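Local atomic coordinates of heavy metal cation tricomponent efflux pump ZneA(CzcA-like) (PDB entry 4K0J), a protein that probably exports heavy metal cations such as zinc across the inner membrane, as a proton-coupled RND-family pump of a three-component efflux system. Residues V331-K336 with L981-Q986; G335-E340 with L972-L977. All blocks are in the same frame, centred on the assembly; numbering follows the deposited sequence.

Contact 1: V331-K336 with L981-Q986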
ATOM      1  N   VAL C 331     -24.766  -7.786  24.409  1.00 69.83           N
ATOM      2  CA  VAL C 331     -24.061  -8.778  25.227  1.00 76.08           C
ATOM      3  C   VAL C 331     -24.956  -9.338  26.329  1.00 70.46           C
ATOM      4  O   VAL C 331     -24.737 -10.452  26.799  1.00 81.85           O
ATOM      5  CB  VAL C 331     -22.749  -8.248  25.854  1.00 88.98           C
ATOM      6  CG1 VAL C 331     -21.804  -7.745  24.780  1.00 89.74           C
ATOM      7  CG2 VAL C 331     -23.033  -7.169  26.884  1.00 98.55           C
ATOM      8  N   HIS C 332     -25.960  -8.568  26.736  1.00 55.51           N
ATOM      9  CA  HIS C 332     -26.923  -9.060  27.712  1.00 61.75           C
ATOM     10  C   HIS C 332     -27.832 -10.100  27.069  1.00 63.25           C
ATOM     11  O   HIS C 332     -28.095 -11.152  27.652  1.00 65.97           O
ATOM     12  CB  HIS C 332     -27.759  -7.918  28.296  1.00 67.48           C
ATOM     13  CG  HIS C 332     -28.756  -8.367  29.322  1.00 75.39           C
ATOM     14  ND1 HIS C 332     -30.013  -8.824  28.990  1.00 78.94           N
ATOM     15  CD2 HIS C 332     -28.679  -8.432  30.673  1.00 77.24           C
ATOM     16  CE1 HIS C 332     -30.667  -9.149  30.091  1.00 79.04           C
ATOM     17  NE2 HIS C 332     -29.880  -8.920  31.126  1.00 79.45           N
ATOM     18  N   THR C 333     -28.303  -9.798  25.862  1.00 59.03           N
ATOM     19  CA  THR C 333     -29.184 -10.705  25.134  1.00 59.43           C
ATOM     20  C   THR C 333     -28.481 -12.004  24.738  1.00 66.52           C
ATOM     21  O   THR C 333     -29.000 -13.098  24.972  1.00 72.74           O
ATOM     22  CB  THR C 333     -29.744 -10.030  23.884  1.00 63.00           C
ATOM     23  OG1 THR C 333     -30.569  -8.928  24.277  1.00 67.39           O
ATOM     24  CG2 THR C 333     -30.570 -11.011  23.075  1.00 72.38           C
ATOM     25  N   VAL C 334     -27.299 -11.877  24.144  1.00 62.72           N
ATOM     26  CA  VAL C 334     -26.502 -13.042  23.771  1.00 59.10           C
ATOM     27  C   VAL C 334     -26.035 -13.820  25.004  1.00 62.62           C
ATOM     28  O   VAL C 334     -26.010 -15.050  24.998  1.00 68.96           O
ATOM     29  CB  VAL C 334     -25.284 -12.642  22.914  1.00 49.89           C
ATOM     30  CG1 VAL C 334     -24.411 -13.856  22.621  1.00 42.07           C
ATOM     31  CG2 VAL C 334     -25.736 -11.983  21.624  1.00 46.68           C
ATOM     32  N   GLY C 335     -25.674 -13.101  26.062  1.00 56.90           N
ATOM     33  CA  GLY C 335     -25.265 -13.742  27.301  1.00 60.14           C
ATOM     34  C   GLY C 335     -26.378 -14.583  27.903  1.00 62.27           C
ATOM     35  O   GLY C 335     -26.176 -15.751  28.257  1.00 65.48           O
ATOM     36  N   LYS C 336     -27.558 -13.979  28.011  1.00 58.90           N
ATOM     37  CA  LYS C 336     -28.739 -14.658  28.527  1.00 65.53           C
ATOM     38  C   LYS C 336     -29.067 -15.867  27.655  1.00 80.73           C
ATOM     39  O   LYS C 336     -29.382 -16.946  28.166  1.00 91.21           O
ATOM     40  CB  LYS C 336     -29.921 -13.689  28.564  1.00 66.80           C
ATOM     41  CG  LYS C 336     -30.958 -13.968  29.642  1.00 76.32           C
ATOM     42  CD  LYS C 336     -32.051 -12.902  29.616  1.00 85.51           C
ATOM     43  CE  LYS C 336     -33.077 -13.109  30.721  1.00 92.59           C
ATOM     44  NZ  LYS C 336     -32.496 -12.912  32.078  1.00 91.93           N
ATOM     45  N   LEU C 981     -32.300  -6.568  22.538  1.00 90.27           N
ATOM     46  CA  LEU C 981     -31.557  -6.172  21.349  1.00 71.83           C
ATOM     47  C   LEU C 981     -30.438  -7.166  21.071  1.00 64.52           C
ATOM     48  O   LEU C 981     -29.576  -7.383  21.921  1.00 55.71           O
ATOM     49  CB  LEU C 981     -30.958  -4.777  21.538  1.00 40.87           C
ATOM     50  CG  LEU C 981     -31.913  -3.612  21.785  1.00 41.19           C
ATOM     51  CD1 LEU C 981     -31.127  -2.358  22.107  1.00 40.91           C
ATOM     52  CD2 LEU C 981     -32.817  -3.387  20.579  1.00 45.70           C
ATOM     53  N   GLY C 982     -30.452  -7.765  19.885  1.00 67.77           N
ATOM     54  CA  GLY C 982     -29.396  -8.681  19.492  1.00 67.77           C
ATOM     55  C   GLY C 982     -29.901 -10.075  19.189  1.00 68.62           C
ATOM     56  O   GLY C 982     -29.132 -10.962  18.818  1.00 62.18           O
ATOM     57  N   SER C 983     -31.202 -10.267  19.354  1.00 77.36           N
ATOM     58  CA  SER C 983     -31.828 -11.546  19.065  1.00 84.52           C
ATOM     59  C   SER C 983     -32.607 -11.451  17.766  1.00 85.44           C
ATOM     60  O   SER C 983     -33.370 -12.349  17.422  1.00 90.21           O
ATOM     61  CB  SER C 983     -32.771 -11.937  20.199  1.00 94.08           C
ATOM     62  OG  SER C 983     -33.811 -10.984  20.342  1.00 95.23           O
ATOM     63  N   ASP C 984     -32.409 -10.354  17.047  1.00 87.10           N
ATOM     64  CA  ASP C 984     -33.174 -10.087  15.836  1.00 89.34           C
ATOM     65  C   ASP C 984     -32.511 -10.659  14.589  1.00 76.12           C
ATOM     66  O   ASP C 984     -32.645 -10.108  13.501  1.00 87.80           O
ATOM     67  CB  ASP C 984     -33.397  -8.582  15.665  1.00 94.69           C
ATOM     68  CG  ASP C 984     -34.358  -8.013  16.687  1.00 96.21           C
ATOM     69  OD1 ASP C 984     -35.565  -7.929  16.378  1.00 99.94           O
ATOM     70  OD2 ASP C 984     -33.912  -7.645  17.796  1.00 93.75           O
ATOM     71  N   VAL C 985     -31.794 -11.763  14.745  1.00 51.95           N
ATOM     72  CA  VAL C 985     -31.180 -12.431  13.606  1.00 51.66           C
ATOM     73  C   VAL C 985     -30.938 -13.892  13.942  1.00 62.27           C
ATOM     74  O   VAL C 985     -30.686 -14.711  13.062  1.00 64.22           O
ATOM     75  CB  VAL C 985     -29.847 -11.772  13.206  1.00 50.95           C
ATOM     76  CG1 VAL C 985     -28.718 -12.240  14.121  1.00 43.55           C
ATOM     77  CG2 VAL C 985     -29.520 -12.080  11.756  1.00 45.57           C
ATOM     78  N   GLN C 986     -31.030 -14.209  15.229  1.00 71.37           N
ATOM     79  CA  GLN C 986     -30.797 -15.559  15.718  1.00 79.20           C
ATOM     80  C   GLN C 986     -32.082 -16.372  15.649  1.00 77.70           C
ATOM     81  O   GLN C 986     -32.065 -17.559  15.330  1.00 78.06           O
ATOM     82  CB  GLN C 986     -30.316 -15.499  17.164  1.00 86.06           C
ATOM     83  CG  GLN C 986     -29.363 -14.355  17.438  1.00 89.26           C
ATOM     84  CD  GLN C 986     -29.279 -14.019  18.910  1.00 95.93           C
ATOM     85  OE1 GLN C 986     -30.046 -14.537  19.726  1.00 94.86           O
ATOM     86  NE2 GLN C 986     -28.344 -13.145  19.261  1.00100.37           N
TER
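Thr333 makes the largest share of this contact, its two branches meeting successive parts of the loop 981-986. The methyl CG2, set anti to the backbone N, lies on Ser983, with CG2 3.7 Å from its CB. The hydroxyl takes the other branch, beside the backbone N (chi1 -64°), and OG1 comes 3.0 Å from Leu981 O. Its one proton can also go to Ala329 O a turn back in the same helix, so the hydrogen bond to the loop is not settled. Threonine suits this place because one short side chain can offer a hydroxyl to its own helix or to the loop carbonyl, and a methyl for packing.

Gly982, at phi 120°, brings its backbone against the helix with no side chain between: the CA atoms of Thr333 and Gly982 are 6.0 Å apart. Val334 CG2 faces the side chain of Gln986, whose amide placement is doubtful.

On the helix side the packing thus rests on Thr333 and, less, on Val334, both buried. Around the helix, His332 and Lys336 lie on the surface and leave the loop alone. Leu981 packs on Asp551 and Tyr618 and, earlier in the same helix, on Leu326 and Ala329. Ser983 OG bonds Gly980 O, and Asp984 forms a salt bridge with Arg987. The contact joins the start of a predicted transmembrane helix of this RND permease to the end of another predicted membrane segment. Helix 386-389 borders both segments, Leu386 touching Val334 and Leu387 touching Val985, with helix 986-997 following in the chain.

Contact 2: G335-E340 with L972-L977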
ATOM      1  N   GLY C 335     -25.674 -13.101  26.062  1.00 56.90           N
ATOM      2  CA  GLY C 335     -25.265 -13.742  27.301  1.00 60.14           C
ATOM      3  C   GLY C 335     -26.378 -14.583  27.903  1.00 62.27           C
ATOM      4  O   GLY C 335     -26.176 -15.751  28.257  1.00 65.48           O
ATOM      5  N   LYS C 336     -27.558 -13.979  28.011  1.00 58.90           N
ATOM      6  CA  LYS C 336     -28.739 -14.658  28.527  1.00 65.53           C
ATOM      7  C   LYS C 336     -29.067 -15.867  27.655  1.00 80.73           C
ATOM      8  O   LYS C 336     -29.382 -16.946  28.166  1.00 91.21           O
ATOM      9  CB  LYS C 336     -29.921 -13.689  28.564  1.00 66.80           C
ATOM     10  CG  LYS C 336     -30.958 -13.968  29.642  1.00 76.32           C
ATOM     11  CD  LYS C 336     -32.051 -12.902  29.616  1.00 85.51           C
ATOM     12  CE  LYS C 336     -33.077 -13.109  30.721  1.00 92.59           C
ATOM     13  NZ  LYS C 336     -32.496 -12.912  32.078  1.00 91.93           N
ATOM     14  N   THR C 337     -28.972 -15.684  26.339  1.00 85.54           N
ATOM     15  CA  THR C 337     -29.250 -16.760  25.386  1.00 89.98           C
ATOM     16  C   THR C 337     -28.320 -17.957  25.571  1.00 88.35           C
ATOM     17  O   THR C 337     -28.780 -19.085  25.781  1.00 99.80           O
ATOM     18  CB  THR C 337     -29.150 -16.276  23.927  1.00 92.60           C
ATOM     19  OG1 THR C 337     -30.220 -15.365  23.647  1.00 90.48           O
ATOM     20  CG2 THR C 337     -29.238 -17.452  22.971  1.00 98.15           C
ATOM     21  N   LEU C 338     -27.017 -17.712  25.494  1.00 74.12           N
ATOM     22  CA  LEU C 338     -26.032 -18.781  25.637  1.00 76.79           C
ATOM     23  C   LEU C 338     -26.104 -19.462  27.006  1.00 73.96           C
ATOM     24  O   LEU C 338     -25.932 -20.677  27.107  1.00 75.58           O
ATOM     25  CB  LEU C 338     -24.616 -18.262  25.368  1.00 73.26           C
ATOM     26  CG  LEU C 338     -24.390 -17.592  24.012  1.00 67.62           C
ATOM     27  CD1 LEU C 338     -22.915 -17.296  23.804  1.00 64.98           C
ATOM     28  CD2 LEU C 338     -24.943 -18.440  22.874  1.00 67.96           C
ATOM     29  N   MET C 339     -26.365 -18.683  28.055  1.00 73.16           N
ATOM     30  CA  MET C 339     -26.542 -19.260  29.385  1.00 84.21           C
ATOM     31  C   MET C 339     -27.749 -20.203  29.453  1.00 99.92           C
ATOM     32  O   MET C 339     -27.630 -21.345  29.919  1.00107.82           O
ATOM     33  CB  MET C 339     -26.665 -18.169  30.450  1.00 81.13           C
ATOM     34  CG  MET C 339     -25.338 -17.571  30.885  1.00 75.76           C
ATOM     35  SD  MET C 339     -25.497 -16.579  32.382  1.00108.18           S
ATOM     36  CE  MET C 339     -26.091 -17.804  33.550  1.00 84.33           C
ATOM     37  N   GLU C 340     -28.903 -19.727  28.989  1.00101.60           N
ATOM     38  CA  GLU C 340     -30.117 -20.541  28.996  1.00106.04           C
ATOM     39  C   GLU C 340     -29.952 -21.816  28.169  1.00108.06           C
ATOM     40  O   GLU C 340     -30.364 -22.900  28.594  1.00117.76           O
ATOM     41  CB  GLU C 340     -31.320 -19.734  28.499  1.00111.97           C
ATOM     42  CG  GLU C 340     -31.738 -18.602  29.426  1.00117.71           C
ATOM     43  CD  GLU C 340     -32.888 -17.781  28.871  1.00119.71           C
ATOM     44  OE1 GLU C 340     -33.689 -18.331  28.084  1.00124.26           O
ATOM     45  OE2 GLU C 340     -32.989 -16.586  29.219  1.00116.37           O
ATOM     46  N   LEU C 972     -31.254 -23.961  21.068  1.00110.50           N
ATOM     47  CA  LEU C 972     -31.705 -22.858  20.230  1.00 96.37           C
ATOM     48  C   LEU C 972     -33.062 -22.303  20.647  1.00 94.48           C
ATOM     49  O   LEU C 972     -33.506 -21.276  20.127  1.00 91.53           O
ATOM     50  CB  LEU C 972     -31.710 -23.277  18.761  1.00 90.51           C
ATOM     51  CG  LEU C 972     -30.298 -23.537  18.242  1.00 89.12           C
ATOM     52  CD1 LEU C 972     -30.308 -23.899  16.775  1.00 86.60           C
ATOM     53  CD2 LEU C 972     -29.422 -22.317  18.488  1.00 91.87           C
ATOM     54  N   ILE C 973     -33.717 -22.983  21.581  1.00 98.29           N
ATOM     55  CA  ILE C 973     -34.939 -22.454  22.183  1.00101.04           C
ATOM     56  C   ILE C 973     -34.746 -21.072  22.833  1.00 94.40           C
ATOM     57  O   ILE C 973     -35.558 -20.172  22.606  1.00100.55           O
ATOM     58  CB  ILE C 973     -35.594 -23.454  23.170  1.00155.57           C
ATOM     59  CG1 ILE C 973     -36.432 -24.478  22.403  1.00158.43           C
ATOM     60  CG2 ILE C 973     -36.461 -22.726  24.189  1.00154.88           C
ATOM     61  CD1 ILE C 973     -37.447 -25.212  23.255  1.00161.47           C
ATOM     62  N   PRO C 974     -33.673 -20.887  23.629  1.00 80.53           N
ATOM     63  CA  PRO C 974     -33.486 -19.534  24.164  1.00 76.52           C
ATOM     64  C   PRO C 974     -33.154 -18.527  23.066  1.00 79.56           C
ATOM     65  O   PRO C 974     -33.485 -17.350  23.191  1.00 78.75           O
ATOM     66  CB  PRO C 974     -32.291 -19.696  25.106  1.00 67.11           C
ATOM     67  CG  PRO C 974     -31.568 -20.876  24.592  1.00 66.65           C
ATOM     68  CD  PRO C 974     -32.636 -21.808  24.128  1.00 73.87           C
ATOM     69  N   ALA C 975     -32.513 -18.992  21.999  1.00 81.98           N
ATOM     70  CA  ALA C 975     -32.192 -18.127  20.872  1.00 79.83           C
ATOM     71  C   ALA C 975     -33.454 -17.786  20.088  1.00 77.08           C
ATOM     72  O   ALA C 975     -33.462 -16.860  19.274  1.00 85.34           O
ATOM     73  CB  ALA C 975     -31.161 -18.787  19.971  1.00 82.03           C
ATOM     74  N   ALA C 976     -34.519 -18.541  20.342  1.00 62.37           N
ATOM     75  CA  ALA C 976     -35.815 -18.259  19.742  1.00 64.91           C
ATOM     76  C   ALA C 976     -36.582 -17.218  20.555  1.00 78.80           C
ATOM     77  O   ALA C 976     -37.774 -17.005  20.334  1.00 72.19           O
ATOM     78  CB  ALA C 976     -36.625 -19.534  19.605  1.00 64.37           C
ATOM     79  N   LEU C 977     -35.891 -16.582  21.501  1.00 98.33           N
ATOM     80  CA  LEU C 977     -36.455 -15.468  22.261  1.00112.35           C
ATOM     81  C   LEU C 977     -36.104 -14.137  21.606  1.00109.34           C
ATOM     82  O   LEU C 977     -35.032 -13.985  21.024  1.00101.07           O
ATOM     83  CB  LEU C 977     -35.961 -15.476  23.710  1.00126.21           C
ATOM     84  CG  LEU C 977     -36.629 -16.434  24.699  1.00139.46           C
ATOM     85  CD1 LEU C 977     -35.935 -16.367  26.053  1.00141.19           C
ATOM     86  CD2 LEU C 977     -38.112 -16.120  24.841  1.00143.36           C
TER
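The pyrrolidine ring of Pro974 points its CB and CG at helix 323-353. Glu340 CB lies to one side of the mean ring plane, 3.5 Å from Pro974 CB, and the methyl CG2 of Thr337 lies to the other side. Pro974 CG sits 3.5 Å from the backbone O of Thr337. The carboxylate of Glu340 is turned nearly parallel to the ring but displaced from it; its OE1 is 3.6 Å from Pro974 CB and equally far from Leu977 CD1. Glu340 and Pro974 run past each other in opposite directions, whereas Leu977 crosses the glutamate at about a right angle.

Thr337 CG2, anti to the backbone N, stands 3.7 Å from Ala975 CA. The small alanine lets the methyl come against the main chain; Ala975 also touches Ala990 of helix 986-997. Thr337 OG1 is turned to its own helix, bonding Thr333 O.

Proline, which has no N-H to donate, gives a compact carbon surface here. This is packing between two predicted transmembrane segments of an RND permease. With no hydrogen bond across it, the fit depends on shape and close van der Waals contact rather than on directional bonding between the segments.

In the fold
From the N terminus the chain passes through helix 323-353, which gives residues 331-336 to contact 1 and 335-340 to contact 2, and returns only after more than 600 residues. It then runs the other way: 972-977 comes first and meets the later turns of the helix, and 981-986 follows and meets the earlier ones. Contact 2 therefore closes a loop nested within that of contact 1, the two overlapping only at Gly335 and Lys336. Their centres are 8 Å apart, and Ser983 packs on Leu977 between them. Together they tie a predicted transmembrane helix of the N-terminal half to the irregular chain joining helices 958-970 and 986-997 near the C terminus.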